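Long-range contacts in bacterial Pleckstrin homology domain-containing protein (Shewanella loihica PV-4, PDB 3DCX), which is of unknown function but belongs to the bacterial pleckstrin-homology domain family and is found as an assembly of five chains in the crystal: residues 4-9 with 26-31; 42-47 with 62-67; 69-74 with 85-90; 76-81 with 99-104. All coordinates share one frame; numbering follows the deposited sequence.

Overall arrangement
The four contacts sample the two antiparallel sheets and the loops of one pleckstrin-homology domain. Contacts 1 and 2 belong to the same sheet, at its 5-6 and 56-63 edges, their centres about 15 Å apart. Contact 3 lies in the second sheet, between strands 67-73 and 82-88; it touches contact 2, where L44 packs on L86 and N of S89 lies 2.9 Å from O of A66. Contact 4 joins the 76-81 loop of that sheet to the 99-104 loop that leads from it into helix 105-116, and meets contact 1, with OH of Y30 2.9 Å from N of D104. Methylpentanediol, probably from the crystallisation liquor, is bound near Y30 of contact 1 and near L99 of contact 4.

Contact 1. Residues 4-9 with 26-31; sequences AAEVNL and LALAYR
A5 and R31 form an antiparallel hydrogen-bonded pair, with R31 N to A5 O at 2.7 Å and A5 N to R31 O at 3.0 Å, and E6 and Y30 follow as a non-hydrogen-bonded pair. A third bond, from V7 N to A29 O (2.9 Å), comes from above the carbonyl plane as the short strand ends. Beyond it a water takes over, donating to V7 O and accepting from A29 N.

With CG1 of V7 anti to the backbone N (chi1 178°), CG2 is left beside that N, and this methyl lies against CB of R31 at 3.8 Å, the side chains crossing at about a right angle. On the face of E6 and Y30, the extended glutamate passes its CG by CE1 of the tyrosine ring at 4.1 Å, the carboxylate and ring planes 58° apart. L9 bridges the widened end: its CD2 packs on CB of A29 (3.8 Å), while CD1 meets the backbone around O of A27.

The pair forms the 5-6 edge of the five-strand antiparallel sheet of the bacterial PH domain. V7 and N8 lead on into helix 9-16, which N8 caps through OD1 to N of E11, and L12 of that helix packs on V7, L26 and A29. Strand 35-40 flanks strand 26-32 on its other side, where A27 and L28 face F39 in a classic beta bulge, and OH of Y30 bonds N of D104.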
# COMPACT_ATOMS: atom_id res chain seq x y z
N ALA A 4 -26.37 -19.10 -10.33
CA ALA A 4 -26.07 -17.75 -10.82
C ALA A 4 -26.54 -17.67 -12.28
O ALA A 4 -26.38 -18.63 -13.05
CB ALA A 4 -24.57 -17.45 -10.72
N ALA A 5 -27.14 -16.54 -12.63
CA ALA A 5 -27.61 -16.26 -13.98
C ALA A 5 -26.70 -15.22 -14.63
O ALA A 5 -26.35 -14.21 -14.00
CB ALA A 5 -29.03 -15.75 -13.93
N GLU A 6 -26.30 -15.46 -15.87
CA GLU A 6 -25.51 -14.49 -16.63
C GLU A 6 -26.38 -13.28 -17.02
O GLU A 6 -27.54 -13.45 -17.38
CB GLU A 6 -24.91 -15.15 -17.87
CG GLU A 6 -23.56 -14.57 -18.30
CD GLU A 6 -22.92 -15.32 -19.48
OE1 GLU A 6 -23.04 -16.57 -19.54
OE2 GLU A 6 -22.31 -14.65 -20.35
N VAL A 7 -25.81 -12.08 -16.93
CA VAL A 7 -26.53 -10.84 -17.22
C VAL A 7 -26.12 -10.29 -18.58
O VAL A 7 -24.94 -10.29 -18.94
CB VAL A 7 -26.28 -9.78 -16.14
CG1 VAL A 7 -26.99 -8.48 -16.48
CG2 VAL A 7 -26.74 -10.29 -14.78
N ASN A 8 -27.09 -9.82 -19.35
CA ASN A 8 -26.82 -9.24 -20.64
C ASN A 8 -25.97 -7.98 -20.50
O ASN A 8 -26.41 -7.02 -19.87
CB ASN A 8 -28.12 -8.88 -21.35
CG ASN A 8 -27.89 -8.26 -22.71
OD1 ASN A 8 -27.55 -7.10 -22.80
ND2 ASN A 8 -28.07 -9.05 -23.76
N LEU A 9 -24.79 -7.98 -21.11
CA LEU A 9 -23.81 -6.92 -20.92
C LEU A 9 -24.13 -5.66 -21.72
O LEU A 9 -23.65 -4.60 -21.38
CB LEU A 9 -22.41 -7.41 -21.29
CG LEU A 9 -21.78 -8.51 -20.44
CD1 LEU A 9 -20.33 -8.74 -20.89
CD2 LEU A 9 -21.85 -8.19 -18.94
N LEU A 26 -17.35 -3.64 -19.78
CA LEU A 26 -17.83 -4.80 -19.04
C LEU A 26 -17.30 -6.08 -19.65
O LEU A 26 -17.25 -6.22 -20.87
CB LEU A 26 -19.35 -4.80 -19.02
CG LEU A 26 -20.00 -3.58 -18.36
CD1 LEU A 26 -21.47 -3.86 -18.33
CD2 LEU A 26 -19.50 -3.31 -16.96
N ALA A 27 -16.86 -7.01 -18.82
CA ALA A 27 -16.34 -8.29 -19.33
C ALA A 27 -17.31 -9.43 -19.06
O ALA A 27 -17.49 -10.34 -19.88
CB ALA A 27 -14.92 -8.62 -18.72
N LEU A 28 -17.95 -9.38 -17.90
CA LEU A 28 -18.71 -10.51 -17.41
C LEU A 28 -19.57 -10.06 -16.25
O LEU A 28 -19.13 -9.29 -15.40
CB LEU A 28 -17.72 -11.57 -16.95
CG LEU A 28 -18.15 -12.99 -16.66
CD1 LEU A 28 -18.95 -13.62 -17.83
CD2 LEU A 28 -16.87 -13.75 -16.37
N ALA A 29 -20.80 -10.58 -16.18
CA ALA A 29 -21.63 -10.28 -15.06
C ALA A 29 -22.61 -11.39 -14.71
O ALA A 29 -23.23 -11.98 -15.57
CB ALA A 29 -22.38 -8.96 -15.27
N TYR A 30 -22.75 -11.61 -13.40
CA TYR A 30 -23.65 -12.62 -12.89
C TYR A 30 -24.65 -12.02 -11.89
O TYR A 30 -24.31 -11.14 -11.10
CB TYR A 30 -22.88 -13.76 -12.23
CG TYR A 30 -21.99 -14.53 -13.18
CD1 TYR A 30 -22.53 -15.46 -14.07
CD2 TYR A 30 -20.61 -14.31 -13.22
CE1 TYR A 30 -21.72 -16.16 -14.97
CE2 TYR A 30 -19.79 -15.04 -14.11
CZ TYR A 30 -20.35 -15.94 -14.98
OH TYR A 30 -19.57 -16.65 -15.88
N ARG A 31 -25.87 -12.51 -11.94
CA ARG A 31 -26.86 -12.21 -10.92
C ARG A 31 -27.13 -13.41 -10.00
O ARG A 31 -27.21 -14.56 -10.43
CB ARG A 31 -28.15 -11.74 -11.58
CG ARG A 31 -29.09 -11.04 -10.61
CD ARG A 31 -30.52 -11.10 -11.08
NE ARG A 31 -30.88 -10.01 -11.97
CZ ARG A 31 -30.81 -10.05 -13.30
NH1 ARG A 31 -30.37 -11.14 -13.93
NH2 ARG A 31 -31.18 -8.99 -13.99
O HOH W 1 -22.22 -11.58 -18.70

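Contact 2. Residues 42-47 with 62-67; sequences KRLILI and VPYKAI
L44 and Y64 cross at about a right angle, and their meeting shows how an aromatic residue can pack across the open end of a beta hairpin, away from its turn. The leucine lays CD2 against CE1 of the tyrosine at 3.6 Å, while its backbone N lies over one face of the ring. With CG anti to its own carbonyl carbon (chi1 -69°), Y64 swings its ring back across the opposing strand, where CE2 comes within 3.2 Å of R43 N. The hydroxyl then reaches past L44 to bond the backbone O of T40, fixing the far end of the ring.

The other branch of L44, CD1, turns to CD1 of I67 at 4.3 Å, and its CB faces that of V62. On the other face, CB of R43 lies near CA of P63 (3.7 Å). From there the arginine chain runs extended away from the partner strand, and one guanidinium face takes CD1 of I45; its polar end is held by a salt bridge to E24 and a bond to S61.

Underneath, L44 and V62 form an antiparallel hydrogen-bonded pair with both bonds at 2.7 Å: V62 N lies in the carbonyl plane of L44, whereas L44 N stands above that of V62. A weak bond from Y64 N to K42 O extends the ladder into the 3-10 turn at 64-66.

Hairpin 43-50/56-63 brings the five-strand sheet of the PH domain to its other edge. F37 and F39 of strand 35-40 and L86 of strand 82-88 pack on L44, and helix 105-116 meets the Y64 ring through F115.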
# COMPACT_ATOMS: atom_id res chain seq x y z
N LYS A 42 -11.51 -2.93 -15.27
CA LYS A 42 -10.83 -2.11 -14.25
C LYS A 42 -11.13 -2.52 -12.80
O LYS A 42 -10.36 -2.21 -11.89
CB LYS A 42 -11.28 -0.67 -14.39
CG LYS A 42 -11.12 -0.07 -15.76
CD LYS A 42 -9.72 0.34 -16.03
CE LYS A 42 -9.65 1.21 -17.27
NZ LYS A 42 -8.40 0.94 -17.98
N ARG A 43 -12.26 -3.16 -12.58
CA ARG A 43 -12.71 -3.45 -11.22
C ARG A 43 -13.78 -4.51 -11.20
O ARG A 43 -14.40 -4.81 -12.20
CB ARG A 43 -13.29 -2.18 -10.56
CG ARG A 43 -14.42 -1.56 -11.37
CD ARG A 43 -15.22 -0.46 -10.66
NE ARG A 43 -15.81 0.42 -11.69
CZ ARG A 43 -16.50 1.53 -11.46
NH1 ARG A 43 -16.79 1.93 -10.22
NH2 ARG A 43 -16.93 2.25 -12.49
N LEU A 44 -14.04 -5.03 -10.01
CA LEU A 44 -15.30 -5.69 -9.75
C LEU A 44 -16.24 -4.64 -9.18
O LEU A 44 -15.81 -3.77 -8.40
CB LEU A 44 -15.14 -6.81 -8.74
CG LEU A 44 -13.95 -7.75 -8.92
CD1 LEU A 44 -13.86 -8.64 -7.68
CD2 LEU A 44 -14.06 -8.57 -10.19
N ILE A 45 -17.51 -4.72 -9.58
CA ILE A 45 -18.59 -3.99 -8.96
C ILE A 45 -19.51 -5.01 -8.28
O ILE A 45 -20.04 -5.94 -8.92
CB ILE A 45 -19.36 -3.09 -9.95
CG1 ILE A 45 -18.39 -2.19 -10.71
CG2 ILE A 45 -20.41 -2.19 -9.20
CD1 ILE A 45 -19.03 -1.45 -11.92
N LEU A 46 -19.65 -4.88 -6.96
CA LEU A 46 -20.51 -5.78 -6.22
C LEU A 46 -21.74 -4.98 -5.84
O LEU A 46 -21.66 -4.00 -5.09
CB LEU A 46 -19.80 -6.35 -4.99
CG LEU A 46 -18.34 -6.84 -5.10
CD1 LEU A 46 -18.04 -7.73 -3.93
CD2 LEU A 46 -18.07 -7.56 -6.40
N ILE A 47 -22.87 -5.37 -6.41
CA ILE A 47 -24.16 -4.71 -6.19
C ILE A 47 -25.02 -5.54 -5.25
O ILE A 47 -25.53 -6.60 -5.64
CB ILE A 47 -24.91 -4.50 -7.51
CG1 ILE A 47 -24.03 -3.69 -8.49
CG2 ILE A 47 -26.27 -3.81 -7.24
CD1 ILE A 47 -24.64 -3.46 -9.86
N VAL A 62 -14.24 -2.82 -6.42
CA VAL A 62 -12.95 -3.39 -6.08
C VAL A 62 -12.05 -3.38 -7.30
O VAL A 62 -12.17 -4.27 -8.15
CB VAL A 62 -13.07 -4.81 -5.52
CG1 VAL A 62 -11.70 -5.21 -4.92
CG2 VAL A 62 -14.16 -4.86 -4.48
N PRO A 63 -11.18 -2.36 -7.41
CA PRO A 63 -10.22 -2.37 -8.51
C PRO A 63 -9.36 -3.61 -8.40
O PRO A 63 -9.07 -4.08 -7.29
CB PRO A 63 -9.41 -1.09 -8.30
CG PRO A 63 -10.27 -0.22 -7.42
CD PRO A 63 -11.01 -1.18 -6.55
N TYR A 64 -8.96 -4.15 -9.53
CA TYR A 64 -8.18 -5.37 -9.53
C TYR A 64 -6.87 -5.17 -8.80
O TYR A 64 -6.38 -6.08 -8.15
CB TYR A 64 -7.95 -5.86 -10.95
CG TYR A 64 -9.20 -6.36 -11.61
CD1 TYR A 64 -9.77 -7.58 -11.26
CD2 TYR A 64 -9.81 -5.62 -12.60
CE1 TYR A 64 -10.93 -8.05 -11.90
CE2 TYR A 64 -10.98 -6.06 -13.22
CZ TYR A 64 -11.54 -7.27 -12.88
OH TYR A 64 -12.69 -7.69 -13.53
N LYS A 65 -6.34 -3.96 -8.85
CA LYS A 65 -5.05 -3.66 -8.19
C LYS A 65 -5.12 -3.73 -6.66
O LYS A 65 -4.10 -3.81 -6.00
CB LYS A 65 -4.47 -2.33 -8.69
CG LYS A 65 -5.38 -1.14 -8.50
CD LYS A 65 -5.26 -0.08 -9.62
CE LYS A 65 -6.31 1.05 -9.44
NZ LYS A 65 -6.30 1.66 -8.08
N ALA A 66 -6.34 -3.76 -6.11
CA ALA A 66 -6.55 -3.90 -4.65
C ALA A 66 -6.60 -5.36 -4.22
O ALA A 66 -6.59 -5.67 -3.02
CB ALA A 66 -7.85 -3.23 -4.26
N ILE A 67 -6.71 -6.27 -5.18
CA ILE A 67 -6.77 -7.70 -4.89
C ILE A 67 -5.33 -8.17 -4.75
O ILE A 67 -4.61 -8.33 -5.75
CB ILE A 67 -7.49 -8.51 -5.99
CG1 ILE A 67 -8.91 -8.00 -6.23
CG2 ILE A 67 -7.57 -9.95 -5.61
CD1 ILE A 67 -9.56 -8.59 -7.46

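Contact 3. Residues 69-74 with 85-90; sequences HFEVET and KLWISG
E71 and K85 form an antiparallel hydrogen-bonded pair: K85 N reaches E71 O at 2.8 Å and E71 N reaches K85 O at 2.9 Å, both donors in the carbonyl planes. A further bond runs from W87 N to H69 O at 3.0 Å. Above this ladder the side chains of E71 and K85 extend side by side in the same direction, but OE2 and NZ stay 4.2 Å apart, an attraction longer than a salt bridge.

On the same face H69 makes an offset stack with the five-membered ring of W87, centroids 4.0 Å apart and planes at 9°. Its chi1 of 59° sets CG between the backbone N and the carbonyl carbon, raising the imidazole over the indole. The arrangement belongs to the beta hairpin of strands 67-73 and 82-88, part of the second sheet of the pleckstrin-homology fold, and strand 67-73 is continued by a strand of a neighbouring subunit. Q91 and H60 of that subunit bond NE2 and ND1 of H69, so stack and interface together fix the imidazole.

The rim of the indole meets E71, CZ3 to CB at 3.9 Å. Were W87 an alanine, H69 would probably lose the face it stacks on, and CB of E71 the indole edge beside it. On the reverse face CB of F70 touches CD2 of L86 (3.8 Å), while the phenyl ring leads off toward I112 of helix 105-116.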
# COMPACT_ATOMS: atom_id res chain seq x y z
N HIS A 69 -4.11 -10.95 -3.27
CA HIS A 69 -3.98 -12.37 -3.55
C HIS A 69 -5.38 -12.99 -3.56
O HIS A 69 -6.37 -12.35 -3.17
CB HIS A 69 -2.98 -13.09 -2.61
CG HIS A 69 -3.27 -13.01 -1.14
ND1 HIS A 69 -3.37 -14.14 -0.35
CD2 HIS A 69 -3.38 -11.96 -0.30
CE1 HIS A 69 -3.59 -13.78 0.90
NE2 HIS A 69 -3.61 -12.46 0.96
N PHE A 70 -5.46 -14.20 -4.10
CA PHE A 70 -6.74 -14.86 -4.23
C PHE A 70 -6.57 -16.35 -4.29
O PHE A 70 -5.48 -16.84 -4.57
CB PHE A 70 -7.53 -14.32 -5.45
CG PHE A 70 -6.80 -14.44 -6.77
CD1 PHE A 70 -5.92 -13.47 -7.18
CD2 PHE A 70 -7.00 -15.54 -7.58
CE1 PHE A 70 -5.25 -13.58 -8.38
CE2 PHE A 70 -6.34 -15.67 -8.78
CZ PHE A 70 -5.48 -14.68 -9.20
N GLU A 71 -7.65 -17.06 -4.02
CA GLU A 71 -7.63 -18.51 -3.98
C GLU A 71 -8.96 -19.12 -4.49
O GLU A 71 -10.03 -18.58 -4.25
CB GLU A 71 -7.37 -18.95 -2.55
CG GLU A 71 -7.25 -20.46 -2.35
CD GLU A 71 -7.40 -20.85 -0.90
OE1 GLU A 71 -6.48 -20.54 -0.11
OE2 GLU A 71 -8.44 -21.45 -0.56
N VAL A 72 -8.84 -20.23 -5.23
CA VAL A 72 -10.00 -21.05 -5.58
C VAL A 72 -9.80 -22.43 -4.99
O VAL A 72 -8.73 -23.03 -5.11
CB VAL A 72 -10.20 -21.18 -7.10
CG1 VAL A 72 -11.41 -22.12 -7.42
CG2 VAL A 72 -10.41 -19.81 -7.73
N GLU A 73 -10.87 -22.93 -4.36
CA GLU A 73 -10.89 -24.23 -3.71
C GLU A 73 -12.02 -24.97 -4.41
O GLU A 73 -13.15 -24.48 -4.46
CB GLU A 73 -11.20 -24.07 -2.23
CG GLU A 73 -10.96 -25.26 -1.33
CD GLU A 73 -11.48 -24.99 0.09
OE1 GLU A 73 -12.68 -25.24 0.35
OE2 GLU A 73 -10.69 -24.50 0.94
N THR A 74 -11.70 -26.15 -4.93
CA THR A 74 -12.66 -26.92 -5.71
C THR A 74 -13.69 -27.53 -4.77
O THR A 74 -13.42 -27.72 -3.59
CB THR A 74 -11.90 -27.98 -6.56
OG1 THR A 74 -11.16 -28.85 -5.70
CG2 THR A 74 -10.91 -27.27 -7.51
N LYS A 85 -11.89 -16.98 -2.83
CA LYS A 85 -11.50 -16.06 -1.78
C LYS A 85 -10.68 -14.93 -2.43
O LYS A 85 -9.74 -15.18 -3.20
CB LYS A 85 -10.64 -16.76 -0.74
CG LYS A 85 -11.28 -18.00 -0.10
CD LYS A 85 -10.42 -18.48 1.07
CE LYS A 85 -11.22 -19.36 2.02
NZ LYS A 85 -10.32 -20.13 2.92
N LEU A 86 -11.08 -13.69 -2.16
CA LEU A 86 -10.35 -12.50 -2.67
C LEU A 86 -9.88 -11.71 -1.48
O LEU A 86 -10.70 -11.33 -0.64
CB LEU A 86 -11.23 -11.61 -3.53
CG LEU A 86 -11.85 -12.14 -4.83
CD1 LEU A 86 -12.78 -11.07 -5.40
CD2 LEU A 86 -10.82 -12.54 -5.88
N TRP A 87 -8.58 -11.49 -1.38
CA TRP A 87 -8.07 -10.64 -0.31
C TRP A 87 -7.94 -9.25 -0.84
O TRP A 87 -7.33 -9.02 -1.87
CB TRP A 87 -6.74 -11.13 0.20
CG TRP A 87 -6.86 -12.24 1.13
CD1 TRP A 87 -6.89 -12.17 2.52
CD2 TRP A 87 -6.94 -13.62 0.80
NE1 TRP A 87 -6.97 -13.42 3.05
CE2 TRP A 87 -6.99 -14.34 2.02
CE3 TRP A 87 -6.95 -14.33 -0.40
CZ2 TRP A 87 -7.09 -15.71 2.07
CZ3 TRP A 87 -7.02 -15.69 -0.35
CH2 TRP A 87 -7.09 -16.38 0.88
N ILE A 88 -8.56 -8.32 -0.15
CA ILE A 88 -8.54 -6.92 -0.52
C ILE A 88 -7.61 -6.17 0.42
O ILE A 88 -7.69 -6.31 1.65
CB ILE A 88 -9.93 -6.34 -0.49
CG1 ILE A 88 -10.85 -7.09 -1.47
CG2 ILE A 88 -9.89 -4.82 -0.83
CD1 ILE A 88 -12.35 -6.84 -1.17
N SER A 89 -6.71 -5.39 -0.17
CA SER A 89 -5.75 -4.59 0.58
C SER A 89 -6.41 -3.86 1.75
O SER A 89 -7.37 -3.09 1.56
CB SER A 89 -5.10 -3.57 -0.34
OG SER A 89 -4.18 -2.83 0.40
N GLY A 90 -5.87 -4.09 2.94
CA GLY A 90 -6.30 -3.41 4.16
C GLY A 90 -7.44 -4.09 4.89
O GLY A 90 -7.77 -3.71 6.02

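Contact 4. Residues 76-81 with 99-104; sequences GTFDMD and LKKGTD
K101 runs nearly straight to CE and then bends (chi4 62°), which turns NZ in between O of F78 and OD1 of D81, while F78, its CG opposite the backbone N (chi1 174°), holds its ring over the lysine chain. One ammonium thus grips the 76-81 loop at two points, from the 99-104 loop. It forms a salt bridge with OD1 of D81 at 2.8 Å, on the syn side but 27° out of the carboxylate plane, and donates to O of F78 at 2.9 Å. The CE methylene makes a CH-pi contact with the face of the F78 ring, 4.0 Å from its centroid, and NZ adds a longer cation-pi approach at 5.0 Å.

A water also joins the loops, donating to OD2 of D81 and accepting from N of K101. A methionine in place of K101 would probably leave OD1 of D81 and O of F78 without their shared donor, and the loops less firmly joined.

T103 closes the type II beta turn K100-T103, its N and OG1 both bonding O of K100. The type I beta turn T77-M80 lies between strands 67-73 and 82-88; residues 99-104 lead from strand 95-99 into helix 105-116, capped by D104.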
# COMPACT_ATOMS: atom_id res chain seq x y z
N GLY A 76 -15.83 -30.47 -3.08
CA GLY A 76 -15.60 -31.89 -2.80
C GLY A 76 -16.61 -32.83 -3.44
O GLY A 76 -16.29 -33.99 -3.75
N THR A 77 -17.85 -32.35 -3.61
CA THR A 77 -18.94 -33.17 -4.16
C THR A 77 -19.72 -32.38 -5.22
O THR A 77 -19.55 -31.16 -5.32
CB THR A 77 -19.93 -33.63 -3.04
OG1 THR A 77 -20.56 -32.49 -2.44
CG2 THR A 77 -19.21 -34.43 -1.96
N PHE A 78 -20.57 -33.05 -5.98
CA PHE A 78 -21.43 -32.36 -6.95
C PHE A 78 -22.41 -31.40 -6.27
O PHE A 78 -22.78 -30.38 -6.83
CB PHE A 78 -22.21 -33.36 -7.81
CG PHE A 78 -23.21 -32.71 -8.73
CD1 PHE A 78 -22.79 -32.03 -9.87
CD2 PHE A 78 -24.57 -32.76 -8.45
CE1 PHE A 78 -23.70 -31.42 -10.71
CE2 PHE A 78 -25.49 -32.14 -9.31
CZ PHE A 78 -25.05 -31.47 -10.43
N ASP A 79 -22.79 -31.73 -5.04
CA ASP A 79 -23.73 -30.93 -4.26
C ASP A 79 -23.13 -29.61 -3.78
O ASP A 79 -23.85 -28.67 -3.49
CB ASP A 79 -24.25 -31.77 -3.07
CG ASP A 79 -24.83 -33.13 -3.52
OD1 ASP A 79 -25.86 -33.14 -4.24
OD2 ASP A 79 -24.26 -34.19 -3.14
N MSE A 80 -21.80 -29.53 -3.72
CA MSE A 80 -21.11 -28.31 -3.28
C MSE A 80 -20.51 -27.53 -4.45
O MSE A 80 -20.23 -28.09 -5.51
CB MSE A 80 -19.98 -28.68 -2.31
CG MSE A 80 -20.46 -29.32 -1.01
SE MSE A 80 -21.27 -28.01 0.18
CE MSE A 80 -19.62 -26.95 0.59
N ASP A 81 -20.28 -26.24 -4.23
CA ASP A 81 -19.66 -25.35 -5.23
C ASP A 81 -18.22 -25.02 -4.87
O ASP A 81 -17.84 -25.05 -3.70
CB ASP A 81 -20.47 -24.06 -5.33
CG ASP A 81 -21.88 -24.31 -5.81
OD1 ASP A 81 -22.04 -25.18 -6.70
OD2 ASP A 81 -22.82 -23.63 -5.30
N LEU A 99 -18.75 -20.08 -6.20
CA LEU A 99 -18.77 -20.11 -7.64
C LEU A 99 -19.93 -21.02 -8.04
O LEU A 99 -19.73 -22.19 -8.37
CB LEU A 99 -17.43 -20.58 -8.20
CG LEU A 99 -16.24 -19.64 -7.91
CD1 LEU A 99 -14.91 -20.15 -8.45
CD2 LEU A 99 -16.52 -18.20 -8.40
N LYS A 100 -21.14 -20.45 -8.00
CA LYS A 100 -22.38 -21.22 -8.14
C LYS A 100 -22.51 -21.86 -9.51
O LYS A 100 -21.93 -21.38 -10.49
CB LYS A 100 -23.59 -20.34 -7.86
CG LYS A 100 -23.57 -19.78 -6.47
CD LYS A 100 -24.66 -18.78 -6.22
CE LYS A 100 -24.63 -18.36 -4.76
NZ LYS A 100 -24.71 -19.55 -3.86
N LYS A 101 -23.26 -22.96 -9.55
CA LYS A 101 -23.60 -23.61 -10.81
C LYS A 101 -24.26 -22.59 -11.75
O LYS A 101 -25.13 -21.80 -11.34
CB LYS A 101 -24.48 -24.84 -10.58
CG LYS A 101 -23.70 -26.00 -9.98
CD LYS A 101 -24.61 -27.13 -9.53
CE LYS A 101 -23.82 -28.19 -8.78
NZ LYS A 101 -23.19 -27.64 -7.53
N GLY A 102 -23.79 -22.58 -12.99
CA GLY A 102 -24.11 -21.52 -13.91
C GLY A 102 -22.97 -20.52 -14.15
O GLY A 102 -23.02 -19.75 -15.11
N THR A 103 -21.96 -20.49 -13.28
CA THR A 103 -20.83 -19.56 -13.49
C THR A 103 -19.78 -20.24 -14.38
O THR A 103 -19.66 -21.47 -14.40
CB THR A 103 -20.20 -19.02 -12.17
OG1 THR A 103 -19.66 -20.09 -11.39
CG2 THR A 103 -21.21 -18.21 -11.31
N ASP A 104 -19.04 -19.45 -15.14
CA ASP A 104 -17.86 -19.94 -15.85
C ASP A 104 -16.70 -19.91 -14.86
O ASP A 104 -16.00 -18.90 -14.72
CB ASP A 104 -17.55 -19.06 -17.06
CG ASP A 104 -16.51 -19.67 -17.99
OD1 ASP A 104 -15.99 -20.78 -17.72
OD2 ASP A 104 -16.22 -19.03 -19.02
O HOH W 2 -24.57 -23.65 -7.24